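Local coordinates for protein PHO85 cyclin-10 (Saccharomyces cerevisiae, PDB 4KRD) that serves as the cyclin partner of the kinase PHO85, forming with it a holoenzyme that phosphorylates and negatively regulates the glycogen synthase GSY2, at residues K69-F74 with H134-A139; V101-T106 with R190-S195; D110-T115 with I178-T183; A140-T145 with K171-L176. One frame throughout, in Å; residues are numbered along the deposited sequence.

Interaction 1 (K69-F74 with H134-A139); sequences KEYSNF and HRMIIA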
loop_
_atom_site.group_PDB
_atom_site.type_symbol
_atom_site.label_atom_id
_atom_site.label_comp_id
_atom_site.label_asym_id
_atom_site.label_seq_id
_atom_site.Cartn_x
_atom_site.Cartn_y
_atom_site.Cartn_z
ATOM N N LYS B 69 -25.025 5.441 8.498
ATOM C CA LYS B 69 -25.657 5.244 7.200
ATOM C C LYS B 69 -24.950 4.167 6.380
ATOM O O LYS B 69 -25.599 3.315 5.789
ATOM C CB LYS B 69 -25.735 6.556 6.421
ATOM C CG LYS B 69 -25.874 6.388 4.907
ATOM C CD LYS B 69 -27.091 5.550 4.513
ATOM C CE LYS B 69 -26.921 4.993 3.103
ATOM N NZ LYS B 69 -27.998 4.030 2.734
ATOM N N GLU B 70 -23.621 4.205 6.336
ATOM C CA GLU B 70 -22.875 3.134 5.669
ATOM C C GLU B 70 -23.207 1.767 6.279
ATOM O O GLU B 70 -23.496 0.791 5.570
ATOM C CB GLU B 70 -21.364 3.401 5.757
ATOM C CG GLU B 70 -20.924 4.692 5.095
ATOM C CD GLU B 70 -21.014 4.637 3.581
ATOM O OE1 GLU B 70 -21.264 3.548 3.030
ATOM O OE2 GLU B 70 -20.833 5.688 2.933
ATOM N N TYR B 71 -23.181 1.701 7.604
ATOM C CA TYR B 71 -23.410 0.440 8.285
ATOM C C TYR B 71 -24.792 -0.192 7.988
ATOM O O TYR B 71 -24.909 -1.409 7.880
ATOM C CB TYR B 71 -23.192 0.588 9.791
ATOM C CG TYR B 71 -23.200 -0.743 10.486
ATOM C CD1 TYR B 71 -22.056 -1.538 10.520
ATOM C CD2 TYR B 71 -24.360 -1.232 11.076
ATOM C CE1 TYR B 71 -22.066 -2.774 11.138
ATOM C CE2 TYR B 71 -24.379 -2.466 11.698
ATOM C CZ TYR B 71 -23.235 -3.237 11.721
ATOM O OH TYR B 71 -23.247 -4.465 12.336
ATOM N N SER B 72 -25.828 0.632 7.849
ATOM C CA SER B 72 -27.169 0.123 7.532
ATOM C C SER B 72 -27.230 -0.657 6.212
ATOM O O SER B 72 -28.150 -1.441 5.989
ATOM C CB SER B 72 -28.187 1.263 7.510
ATOM O OG SER B 72 -27.907 2.175 6.463
ATOM N N ASN B 73 -26.252 -0.450 5.337
ATOM C CA ASN B 73 -26.173 -1.226 4.096
ATOM C C ASN B 73 -26.007 -2.736 4.336
ATOM O O ASN B 73 -26.279 -3.550 3.453
ATOM C CB ASN B 73 -25.044 -0.701 3.184
ATOM C CG ASN B 73 -25.409 0.602 2.483
ATOM O OD1 ASN B 73 -26.554 0.798 2.067
ATOM N ND2 ASN B 73 -24.438 1.503 2.357
ATOM N N PHE B 74 -25.540 -3.116 5.521
ATOM C CA PHE B 74 -25.314 -4.534 5.808
ATOM C C PHE B 74 -26.594 -5.302 6.144
ATOM O O PHE B 74 -26.624 -6.524 6.030
ATOM C CB PHE B 74 -24.302 -4.727 6.939
ATOM C CG PHE B 74 -22.922 -4.226 6.598
ATOM C CD1 PHE B 74 -22.204 -4.806 5.569
ATOM C CD2 PHE B 74 -22.361 -3.172 7.301
ATOM C CE1 PHE B 74 -20.938 -4.331 5.228
ATOM C CE2 PHE B 74 -21.095 -2.686 6.974
ATOM C CZ PHE B 74 -20.381 -3.271 5.940
ATOM N N HIS B 134 -24.520 -11.929 6.607
ATOM C CA HIS B 134 -24.296 -12.374 5.232
ATOM C C HIS B 134 -23.553 -11.321 4.388
ATOM O O HIS B 134 -22.566 -11.623 3.705
ATOM C CB HIS B 134 -25.642 -12.726 4.591
ATOM C CG HIS B 134 -25.527 -13.353 3.239
ATOM N ND1 HIS B 134 -25.843 -12.680 2.076
ATOM C CD2 HIS B 134 -25.128 -14.589 2.860
ATOM C CE1 HIS B 134 -25.649 -13.476 1.041
ATOM N NE2 HIS B 134 -25.210 -14.640 1.489
ATOM N N ARG B 135 -24.028 -10.085 4.446
ATOM C CA ARG B 135 -23.425 -9.003 3.677
ATOM C C ARG B 135 -22.081 -8.579 4.261
ATOM O O ARG B 135 -21.215 -8.098 3.533
ATOM C CB ARG B 135 -24.378 -7.807 3.588
ATOM C CG ARG B 135 -25.583 -8.060 2.681
ATOM C CD ARG B 135 -26.458 -6.818 2.573
ATOM N NE ARG B 135 -27.559 -7.010 1.636
ATOM C CZ ARG B 135 -28.412 -6.060 1.281
ATOM N NH1 ARG B 135 -28.294 -4.834 1.775
ATOM N NH2 ARG B 135 -29.380 -6.335 0.416
ATOM N N MET B 136 -21.920 -8.744 5.574
ATOM C CA MET B 136 -20.645 -8.459 6.233
ATOM C C MET B 136 -19.542 -9.402 5.753
ATOM O O MET B 136 -18.403 -8.990 5.540
ATOM C CB MET B 136 -20.798 -8.556 7.751
ATOM C CG MET B 136 -19.530 -8.241 8.537
ATOM S SD MET B 136 -18.961 -6.529 8.370
ATOM C CE MET B 136 -20.356 -5.644 9.065
ATOM N N ILE B 137 -19.884 -10.674 5.599
ATOM C CA ILE B 137 -18.951 -11.674 5.086
ATOM C C ILE B 137 -18.493 -11.330 3.674
ATOM O O ILE B 137 -17.306 -11.369 3.366
ATOM C CB ILE B 137 -19.586 -13.082 5.102
ATOM C CG1 ILE B 137 -19.660 -13.598 6.542
ATOM C CG2 ILE B 137 -18.797 -14.041 4.238
ATOM C CD1 ILE B 137 -20.555 -14.823 6.716
ATOM N N ILE B 138 -19.452 -11.008 2.819
ATOM C CA ILE B 138 -19.162 -10.562 1.464
ATOM C C ILE B 138 -18.142 -9.412 1.449
ATOM O O ILE B 138 -17.119 -9.488 0.771
ATOM C CB ILE B 138 -20.456 -10.132 0.772
ATOM C CG1 ILE B 138 -21.370 -11.351 0.578
ATOM C CG2 ILE B 138 -20.170 -9.499 -0.584
ATOM C CD1 ILE B 138 -22.658 -11.017 -0.137
ATOM N N ALA B 139 -18.425 -8.356 2.200
ATOM C CA ALA B 139 -17.546 -7.175 2.237
ATOM C C ALA B 139 -16.151 -7.462 2.788
ATOM O O ALA B 139 -15.138 -7.008 2.226
ATOM C CB ALA B 139 -18.217 -6.056 3.046
HETATM O O HOH W 1 -26.513 -9.425 5.662
#

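Interaction 2 (V101-T106 with R190-S195); sequences VYLVAT and RKLAAS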
loop_
_atom_site.group_PDB
_atom_site.type_symbol
_atom_site.label_atom_id
_atom_site.label_comp_id
_atom_site.label_asym_id
_atom_site.label_seq_id
_atom_site.Cartn_x
_atom_site.Cartn_y
_atom_site.Cartn_z
ATOM N N VAL B 101 -6.305 -14.630 3.416
ATOM C CA VAL B 101 -7.467 -13.838 3.037
ATOM C C VAL B 101 -8.505 -13.812 4.164
ATOM O O VAL B 101 -9.051 -12.758 4.503
ATOM C CB VAL B 101 -8.069 -14.340 1.712
ATOM C CG1 VAL B 101 -9.425 -13.697 1.444
ATOM C CG2 VAL B 101 -7.083 -14.062 0.568
ATOM N N TYR B 102 -8.736 -14.972 4.769
ATOM C CA TYR B 102 -9.704 -15.091 5.843
ATOM C C TYR B 102 -9.178 -14.549 7.177
ATOM O O TYR B 102 -9.953 -14.031 7.981
ATOM C CB TYR B 102 -10.206 -16.539 5.938
ATOM C CG TYR B 102 -10.804 -16.984 4.619
ATOM C CD1 TYR B 102 -11.974 -16.403 4.151
ATOM C CD2 TYR B 102 -10.186 -17.944 3.830
ATOM C CE1 TYR B 102 -12.523 -16.769 2.956
ATOM C CE2 TYR B 102 -10.740 -18.334 2.616
ATOM C CZ TYR B 102 -11.915 -17.741 2.194
ATOM O OH TYR B 102 -12.504 -18.089 0.998
ATOM N N LEU B 103 -7.869 -14.636 7.401
ATOM C CA LEU B 103 -7.286 -14.053 8.610
ATOM C C LEU B 103 -7.457 -12.536 8.586
ATOM O O LEU B 103 -7.842 -11.928 9.585
ATOM C CB LEU B 103 -5.805 -14.410 8.751
ATOM C CG LEU B 103 -5.448 -15.903 8.732
ATOM C CD1 LEU B 103 -3.928 -16.109 8.709
ATOM C CD2 LEU B 103 -6.089 -16.622 9.909
ATOM N N VAL B 104 -7.183 -11.931 7.437
ATOM C CA VAL B 104 -7.383 -10.491 7.283
ATOM C C VAL B 104 -8.875 -10.142 7.375
ATOM O O VAL B 104 -9.255 -9.142 7.990
ATOM C CB VAL B 104 -6.771 -9.951 5.959
ATOM C CG1 VAL B 104 -7.258 -8.540 5.691
ATOM C CG2 VAL B 104 -5.214 -9.972 6.012
ATOM N N ALA B 105 -9.720 -10.966 6.758
ATOM C CA ALA B 105 -11.162 -10.771 6.847
ATOM C C ALA B 105 -11.612 -10.776 8.294
ATOM O O ALA B 105 -12.469 -9.975 8.710
ATOM C CB ALA B 105 -11.903 -11.857 6.062
ATOM N N THR B 106 -11.058 -11.708 9.062
ATOM C CA THR B 106 -11.407 -11.810 10.472
ATOM C C THR B 106 -10.958 -10.566 11.232
ATOM O O THR B 106 -11.698 -10.036 12.068
ATOM C CB THR B 106 -10.810 -13.073 11.126
ATOM O OG1 THR B 106 -11.256 -14.238 10.425
ATOM C CG2 THR B 106 -11.236 -13.173 12.608
ATOM N N ARG B 190 1.431 -9.125 12.789
ATOM C CA ARG B 190 0.724 -9.015 14.058
ATOM C C ARG B 190 -0.792 -8.950 13.901
ATOM O O ARG B 190 -1.525 -9.383 14.787
ATOM C CB ARG B 190 1.204 -7.819 14.874
ATOM C CG ARG B 190 2.687 -7.848 15.196
ATOM C CD ARG B 190 3.092 -6.568 15.892
ATOM N NE ARG B 190 2.586 -6.500 17.254
ATOM C CZ ARG B 190 2.215 -5.376 17.854
ATOM N NH1 ARG B 190 2.278 -4.225 17.198
ATOM N NH2 ARG B 190 1.777 -5.406 19.103
ATOM N N LYS B 191 -1.274 -8.400 12.791
ATOM C CA LYS B 191 -2.719 -8.395 12.575
ATOM C C LYS B 191 -3.197 -9.795 12.196
ATOM O O LYS B 191 -4.238 -10.249 12.686
ATOM C CB LYS B 191 -3.140 -7.308 11.577
ATOM C CG LYS B 191 -2.835 -5.901 12.125
ATOM C CD LYS B 191 -3.576 -4.826 11.383
ATOM C CE LYS B 191 -3.350 -3.475 12.033
ATOM N NZ LYS B 191 -1.996 -2.932 11.791
ATOM N N LEU B 192 -2.405 -10.497 11.383
ATOM C CA LEU B 192 -2.685 -11.886 11.047
ATOM C C LEU B 192 -2.773 -12.708 12.327
ATOM O O LEU B 192 -3.698 -13.513 12.508
ATOM C CB LEU B 192 -1.601 -12.471 10.128
ATOM C CG LEU B 192 -1.520 -11.936 8.695
ATOM C CD1 LEU B 192 -0.670 -12.843 7.817
ATOM C CD2 LEU B 192 -2.899 -11.797 8.110
ATOM N N ALA B 193 -1.816 -12.486 13.221
ATOM C CA ALA B 193 -1.785 -13.199 14.494
ATOM C C ALA B 193 -2.986 -12.841 15.357
ATOM O O ALA B 193 -3.647 -13.726 15.894
ATOM C CB ALA B 193 -0.500 -12.906 15.241
ATOM N N ALA B 194 -3.250 -11.541 15.490
ATOM C CA ALA B 194 -4.342 -11.047 16.326
ATOM C C ALA B 194 -5.683 -11.696 16.006
ATOM O O ALA B 194 -6.501 -11.892 16.908
ATOM C CB ALA B 194 -4.449 -9.525 16.237
ATOM N N SER B 195 -5.917 -12.035 14.738
ATOM C CA SER B 195 -7.200 -12.623 14.364
ATOM C C SER B 195 -7.497 -13.876 15.189
ATOM O O SER B 195 -8.634 -14.087 15.619
ATOM C CB SER B 195 -7.282 -12.928 12.860
ATOM O OG SER B 195 -6.445 -14.007 12.498
#

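Interaction 3 (D110-T115 with I178-T183); sequences DTLFLT and ICVCNT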
loop_
_atom_site.group_PDB
_atom_site.type_symbol
_atom_site.label_atom_id
_atom_site.label_comp_id
_atom_site.label_asym_id
_atom_site.label_seq_id
_atom_site.Cartn_x
_atom_site.Cartn_y
_atom_site.Cartn_z
ATOM N N ASP B 110 -13.007 -7.897 13.515
ATOM C CA ASP B 110 -12.401 -7.603 14.826
ATOM C C ASP B 110 -12.292 -6.112 15.065
ATOM O O ASP B 110 -12.671 -5.608 16.107
ATOM C CB ASP B 110 -10.958 -8.141 14.905
ATOM C CG ASP B 110 -10.880 -9.649 15.132
ATOM O OD1 ASP B 110 -11.816 -10.225 15.722
ATOM O OD2 ASP B 110 -9.844 -10.245 14.739
ATOM N N THR B 111 -11.725 -5.394 14.095
ATOM C CA THR B 111 -11.460 -3.986 14.313
ATOM C C THR B 111 -12.723 -3.133 14.184
ATOM O O THR B 111 -12.807 -2.037 14.742
ATOM C CB THR B 111 -10.295 -3.481 13.411
ATOM O OG1 THR B 111 -9.812 -2.225 13.904
ATOM C CG2 THR B 111 -10.764 -3.335 11.976
ATOM N N LEU B 112 -13.715 -3.632 13.455
ATOM C CA LEU B 112 -14.997 -2.942 13.394
ATOM C C LEU B 112 -15.748 -3.045 14.738
ATOM O O LEU B 112 -16.352 -2.068 15.217
ATOM C CB LEU B 112 -15.855 -3.512 12.257
ATOM C CG LEU B 112 -17.271 -2.953 12.051
ATOM C CD1 LEU B 112 -17.299 -1.418 12.016
ATOM C CD2 LEU B 112 -17.944 -3.557 10.801
ATOM N N PHE B 113 -15.714 -4.223 15.351
ATOM C CA PHE B 113 -16.625 -4.480 16.485
ATOM C C PHE B 113 -15.974 -4.387 17.868
ATOM O O PHE B 113 -16.669 -4.253 18.872
ATOM C CB PHE B 113 -17.337 -5.831 16.313
ATOM C CG PHE B 113 -18.340 -5.840 15.195
ATOM C CD1 PHE B 113 -19.567 -5.222 15.350
ATOM C CD2 PHE B 113 -18.048 -6.436 13.978
ATOM C CE1 PHE B 113 -20.487 -5.204 14.315
ATOM C CE2 PHE B 113 -18.976 -6.421 12.944
ATOM C CZ PHE B 113 -20.193 -5.799 13.119
ATOM N N LEU B 114 -14.646 -4.462 17.917
ATOM C CA LEU B 114 -13.922 -4.519 19.185
ATOM C C LEU B 114 -12.869 -3.431 19.337
ATOM O O LEU B 114 -12.168 -3.079 18.376
ATOM C CB LEU B 114 -13.210 -5.872 19.327
ATOM C CG LEU B 114 -14.073 -7.143 19.357
ATOM C CD1 LEU B 114 -13.217 -8.377 19.073
ATOM C CD2 LEU B 114 -14.787 -7.268 20.691
ATOM N N THR B 115 -12.743 -2.922 20.558
ATOM C CA THR B 115 -11.570 -2.147 20.946
ATOM C C THR B 115 -11.104 -2.615 22.336
ATOM O O THR B 115 -11.605 -3.624 22.858
ATOM C CB THR B 115 -11.890 -0.632 20.952
ATOM O OG1 THR B 115 -10.691 0.123 21.154
ATOM C CG2 THR B 115 -12.888 -0.300 22.054
ATOM N N ILE B 178 -15.404 2.578 4.776
ATOM C CA ILE B 178 -15.746 3.760 5.572
ATOM C C ILE B 178 -15.852 3.411 7.063
ATOM O O ILE B 178 -15.353 4.144 7.910
ATOM C CB ILE B 178 -17.065 4.448 5.104
ATOM C CG1 ILE B 178 -16.947 4.963 3.657
ATOM C CG2 ILE B 178 -17.408 5.619 6.014
ATOM C CD1 ILE B 178 -15.888 6.034 3.460
ATOM N N CYS B 179 -16.496 2.288 7.383
ATOM C CA CYS B 179 -16.677 1.897 8.788
ATOM C C CYS B 179 -15.395 1.550 9.561
ATOM O O CYS B 179 -15.360 1.705 10.777
ATOM C CB CYS B 179 -17.722 0.774 8.920
ATOM S SG CYS B 179 -19.410 1.342 8.561
ATOM N N VAL B 180 -14.348 1.085 8.876
ATOM C CA VAL B 180 -13.109 0.705 9.569
ATOM C C VAL B 180 -11.901 1.638 9.366
ATOM O O VAL B 180 -10.860 1.450 9.993
ATOM C CB VAL B 180 -12.643 -0.734 9.213
ATOM C CG1 VAL B 180 -13.598 -1.784 9.792
ATOM C CG2 VAL B 180 -12.480 -0.902 7.718
ATOM N N CYS B 181 -12.020 2.623 8.488
ATOM C CA CYS B 181 -10.823 3.377 8.079
ATOM C C CYS B 181 -10.383 4.372 9.159
ATOM O O CYS B 181 -9.304 4.950 9.071
ATOM C CB CYS B 181 -11.042 4.074 6.728
ATOM S SG CYS B 181 -12.152 5.471 6.827
ATOM N N ASN B 182 -11.213 4.544 10.193
ATOM C CA ASN B 182 -10.821 5.311 11.382
ATOM C C ASN B 182 -9.970 4.476 12.348
ATOM O O ASN B 182 -9.533 4.969 13.387
ATOM C CB ASN B 182 -12.057 5.846 12.127
ATOM C CG ASN B 182 -12.937 4.722 12.694
ATOM O OD1 ASN B 182 -13.065 3.648 12.087
ATOM N ND2 ASN B 182 -13.554 4.971 13.852
ATOM N N THR B 183 -9.763 3.204 12.021
ATOM C CA THR B 183 -8.907 2.355 12.839
ATOM C C THR B 183 -7.623 2.008 12.083
ATOM O O THR B 183 -7.526 2.215 10.876
ATOM C CB THR B 183 -9.627 1.057 13.286
ATOM O OG1 THR B 183 -9.619 0.098 12.222
ATOM C CG2 THR B 183 -11.072 1.351 13.694
#

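Interaction 4 (A140-T145 with K171-L176); sequences AVRLST and KLEVSL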
loop_
_atom_site.group_PDB
_atom_site.type_symbol
_atom_site.label_atom_id
_atom_site.label_comp_id
_atom_site.label_asym_id
_atom_site.label_seq_id
_atom_site.Cartn_x
_atom_site.Cartn_y
_atom_site.Cartn_z
ATOM N N ALA B 140 -16.080 -8.210 3.894
ATOM C CA ALA B 140 -14.796 -8.464 4.553
ATOM C C ALA B 140 -13.892 -9.337 3.697
ATOM O O ALA B 140 -12.673 -9.134 3.643
ATOM C CB ALA B 140 -15.009 -9.082 5.939
ATOM N N VAL B 141 -14.481 -10.313 3.014
ATOM C CA VAL B 141 -13.684 -11.134 2.117
ATOM C C VAL B 141 -13.189 -10.302 0.940
ATOM O O VAL B 141 -12.036 -10.400 0.576
ATOM C CB VAL B 141 -14.431 -12.385 1.611
ATOM C CG1 VAL B 141 -13.650 -13.056 0.470
ATOM C CG2 VAL B 141 -14.674 -13.365 2.777
ATOM N N ARG B 142 -14.060 -9.482 0.363
ATOM C CA ARG B 142 -13.712 -8.738 -0.846
ATOM C C ARG B 142 -12.640 -7.704 -0.552
ATOM O O ARG B 142 -11.657 -7.585 -1.286
ATOM C CB ARG B 142 -14.962 -8.091 -1.470
ATOM C CG ARG B 142 -14.684 -7.259 -2.734
ATOM C CD ARG B 142 -14.101 -8.109 -3.871
ATOM N NE ARG B 142 -14.165 -7.407 -5.156
ATOM C CZ ARG B 142 -13.616 -7.858 -6.276
ATOM N NH1 ARG B 142 -12.957 -9.008 -6.266
ATOM N NH2 ARG B 142 -13.719 -7.162 -7.396
ATOM N N LEU B 143 -12.813 -6.971 0.543
ATOM C CA LEU B 143 -11.856 -5.945 0.946
ATOM C C LEU B 143 -10.516 -6.598 1.268
ATOM O O LEU B 143 -9.451 -6.089 0.912
ATOM C CB LEU B 143 -12.404 -5.179 2.165
ATOM C CG LEU B 143 -12.071 -3.696 2.304
ATOM C CD1 LEU B 143 -12.146 -3.006 0.950
ATOM C CD2 LEU B 143 -13.008 -3.009 3.313
ATOM N N SER B 144 -10.577 -7.742 1.939
ATOM C CA SER B 144 -9.382 -8.486 2.291
ATOM C C SER B 144 -8.536 -8.841 1.066
ATOM O O SER B 144 -7.315 -8.630 1.067
ATOM C CB SER B 144 -9.746 -9.761 3.074
ATOM O OG SER B 144 -8.596 -10.574 3.215
ATOM N N THR B 145 -9.170 -9.377 0.023
ATOM C CA THR B 145 -8.432 -9.740 -1.182
ATOM C C THR B 145 -7.768 -8.516 -1.827
ATOM O O THR B 145 -6.658 -8.613 -2.341
ATOM C CB THR B 145 -9.304 -10.464 -2.252
ATOM O OG1 THR B 145 -10.317 -9.576 -2.744
ATOM C CG2 THR B 145 -9.932 -11.744 -1.684
ATOM N N LYS B 171 -21.246 -1.171 -3.166
ATOM C CA LYS B 171 -21.791 -0.499 -2.026
ATOM C C LYS B 171 -21.297 -1.107 -0.712
ATOM O O LYS B 171 -21.042 -0.415 0.232
ATOM C CB LYS B 171 -23.303 -0.526 -2.105
ATOM C CG LYS B 171 -23.975 0.212 -1.020
ATOM C CD LYS B 171 -25.462 0.080 -1.073
ATOM C CE LYS B 171 -26.045 1.003 -2.094
ATOM N NZ LYS B 171 -27.321 0.502 -2.722
ATOM N N LEU B 172 -21.179 -2.417 -0.683
ATOM C CA LEU B 172 -20.696 -3.124 0.495
ATOM C C LEU B 172 -19.193 -2.938 0.745
ATOM O O LEU B 172 -18.788 -2.740 1.890
ATOM C CB LEU B 172 -21.052 -4.607 0.411
ATOM C CG LEU B 172 -22.560 -4.907 0.476
ATOM C CD1 LEU B 172 -22.787 -6.397 0.392
ATOM C CD2 LEU B 172 -23.199 -4.301 1.747
ATOM N N GLU B 173 -18.373 -3.006 -0.305
ATOM C CA GLU B 173 -16.939 -2.696 -0.164
ATOM C C GLU B 173 -16.727 -1.348 0.506
ATOM O O GLU B 173 -15.931 -1.222 1.427
ATOM C CB GLU B 173 -16.234 -2.617 -1.521
ATOM C CG GLU B 173 -16.162 -3.891 -2.307
ATOM C CD GLU B 173 -15.501 -3.669 -3.672
ATOM O OE1 GLU B 173 -15.759 -2.630 -4.308
ATOM O OE2 GLU B 173 -14.736 -4.544 -4.106
ATOM N N VAL B 174 -17.416 -0.330 0.001
ATOM C CA VAL B 174 -17.211 1.027 0.475
ATOM C C VAL B 174 -17.775 1.216 1.880
ATOM O O VAL B 174 -17.202 1.933 2.681
ATOM C CB VAL B 174 -17.836 2.059 -0.479
ATOM C CG1 VAL B 174 -17.750 3.455 0.114
ATOM C CG2 VAL B 174 -17.151 2.011 -1.834
ATOM N N SER B 175 -18.905 0.582 2.168
ATOM C CA SER B 175 -19.494 0.682 3.496
ATOM C C SER B 175 -18.540 0.145 4.564
ATOM O O SER B 175 -18.365 0.766 5.608
ATOM C CB SER B 175 -20.831 -0.070 3.560
ATOM O OG SER B 175 -21.779 0.513 2.679
ATOM N N LEU B 176 -17.929 -1.009 4.311
ATOM C CA LEU B 176 -17.032 -1.585 5.306
ATOM C C LEU B 176 -15.790 -0.700 5.396
ATOM O O LEU B 176 -15.324 -0.365 6.476
ATOM C CB LEU B 176 -16.649 -3.018 4.946
ATOM C CG LEU B 176 -15.618 -3.652 5.875
ATOM C CD1 LEU B 176 -16.141 -3.628 7.330
ATOM C CD2 LEU B 176 -15.268 -5.051 5.429
#

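Interaction 1 (K69-F74 with H134-A139)
Within the cyclin fold, Phe74 and Arg135 join helix 65-72 and the residues that follow it to the long helix 130-148. The aromatic ring of Phe74 takes Met136 squarely on one face: the methyl CE stands 3.6 Å from the ring centroid and 11° off the normal, a CH-pi contact. SD lies farther over the same ring, 4.4 Å from its centroid, making this a Met-aromatic pair. Methionine suits the place because its flexible thioether can fold, here bent at chi2 (65°), to lay a slim, polarisable end on the ring. Met136 CE also reaches Tyr71 CE1 at 3.9 Å, while the phenol oxygen of Tyr71 is held by Glu132. Ala139, with only a methyl group, lets the rim of the Phe74 ring come close, its CB lying 3.9 Å from Phe74 CE1. On the polar flank, the extended Arg135 presents the edge of its guanidinium group to the backbone. Arg135 NH1 donates to Asn73 O at 2.9 Å with an N-H...O angle of 159°, the acceptor lying in the guanidinium plane. Elsewhere on this flank a water bridges the backbones, donating to Phe74 O at 2.9 Å and accepting from Arg135 N at 2.8 Å.

Interaction 2 (V101-T106 with R190-S195)
Leu192 and Ser195 divide the work of meeting helix 101-106: the leucine inserts a methyl, the serine offers its CB and hydroxyl. With CG anti to the carbonyl carbon (chi1 -69°), Leu192 swings CD2 across to Val104 CG2, 3.6 Å away, and sets the same methyl 4.0 Å from Leu103 CB. Branched aliphatic chains suit this end, where the contacts are purely apolar. Leu103 runs beside Ser195, its CD2 3.7 Å from Ser195 OG in van der Waals contact. That hydroxyl is turned back onto its own helix: chi1 of 70° places OG between the backbone N and the carbonyl carbon, from where it donates to Leu192 O at 2.8 Å. A polar group can thus be buried against leucine without needing a partner across the interface. The contact joins a helix of the cyclin box, 99-113, to the C-terminal helix 189-203; the segments cross at 77° with axes 8.2 Å apart, and small residues suit such a close approach. Ser195 CB sits 3.5 Å from Leu103 O, and Thr106 meets it from the next turn, CB to CB at 3.9 Å. Thr106 also turns its hydroxyl onto its own helix, but by another torsion: OG1, anti to the carbonyl carbon, donates to Tyr102 O, which also accepts from Thr106 N on the other face of the carbonyl plane. An alanine at Thr106 would keep the CB contact but would probably open a gap where CG2 packs on Ser195 and leave Tyr102 O with the backbone donor alone of this pair. Beyond Thr106, helix 36-54 continues the packing through Phe43 and Thr46.

Interaction 3 (D110-T115 with I178-T183)
Two threonine hydroxyls meet here because their first torsions differ: Thr111 holds OG1 anti to its backbone N (chi1 -164°), reaching outward from helix 99-113, whereas Thr183 places OG1 between N and the carbonyl carbon (chi1 80°), folded back over its own turn. The oxygens come within 2.9 Å, with Thr111 OG1 donating to Thr183 OG1. Thr183 OG1 in turn donates to Val180 O at 2.9 Å, lying in the plane of that carbonyl. Val180 to Thr183 form a type I beta turn in the C-terminal part of segment 178-183, and Thr183 N closes it on the same oxygen, so a single residue grips Val180 O with both its backbone and its side chain.

Next to the hydroxyls the contact is apolar. Val180 CG1 fits against both neighbours on the helix, 3.9 Å from Thr111 CG2 and 3.8 Å from Leu112 CB. Leucine suits the next position because its longer chain can reach farther, carrying CD1 to Cys179 CB at 3.8 Å.

Replacing Thr183 by valine would retain a branched side chain, yet would probably leave Thr111 OG1 without its acceptor and the turn without its side-chain brace. Since Thr111 OG1 also accepts from Asn19 ND2, the hydroxyls form one directed chain of donors, from Asn19 through both threonines to a main-chain carbonyl, which satisfies polar groups beside a greasy patch and ties together helices 99-113 and 166-180 of the cyclin fold.

Interaction 4 (A140-T145 with K171-L176)
Glu173 reaches from helix 166-180 to Arg142 on helix 130-148, two helices of the cyclin core whose segments cross at 78°. From CB, its chain turns anti to the carbonyl carbon (chi1 -65°) and then runs straight. CG packs 3.7 Å from Arg142 CG, and CD continues along the same methylene. At the tip OE2 lies only 3.0 Å from Arg142 CG, a tight fit, and accepts from Arg142 NE at 3.1 Å. This salt bridge is bent, with an N-H...O angle of 140°: although the guanidinium and carboxylate planes are nearly parallel, OE2 stands off the guanidinium plane. Arginine suits the place because its bent chain turns NE to the glutamate and leaves NH1 for His153 O. Lys146 makes a second salt bridge to OE2, while OE1 accepts from the backbone of another protein chain. Alongside, the contact is apolar: Leu143 CD2 meets Leu176 CD2 at 3.7 Å, and Leu176 CD2 lies 3.6 Å from Ala140 CA, where a small residue lets the leucine reach the backbone. Two basic partners probably keep Glu173 ionised and hold its carboxylate for the neighbouring protein, consistent with the lysine-glutamate pair by which cyclins bind their kinases.

From the N terminus, residues 69-74 come first, then 101-106 and 110-115 on helix 99-113, before 134-139 closes interaction 1. Interaction 1 therefore crosses interactions 2 and 3, whose segments alternate with its own. Helix 130-148 goes straight on to 140-145, which opens interaction 4; this closes at 171-176, the shortest loop of the set. The same helix 166-180 then closes interaction 3 at 178-183, and helix 189-203 closes interaction 2, so that 4 nests within 3 and 3 within 2. Ser175 probably hydrogen-bonds Asn73 and Glu70, joining interactions 4 and 1; Ser144 and Val101 O probably pair likewise between 4 and 2. Leu112 touches both Met136 and Leu176.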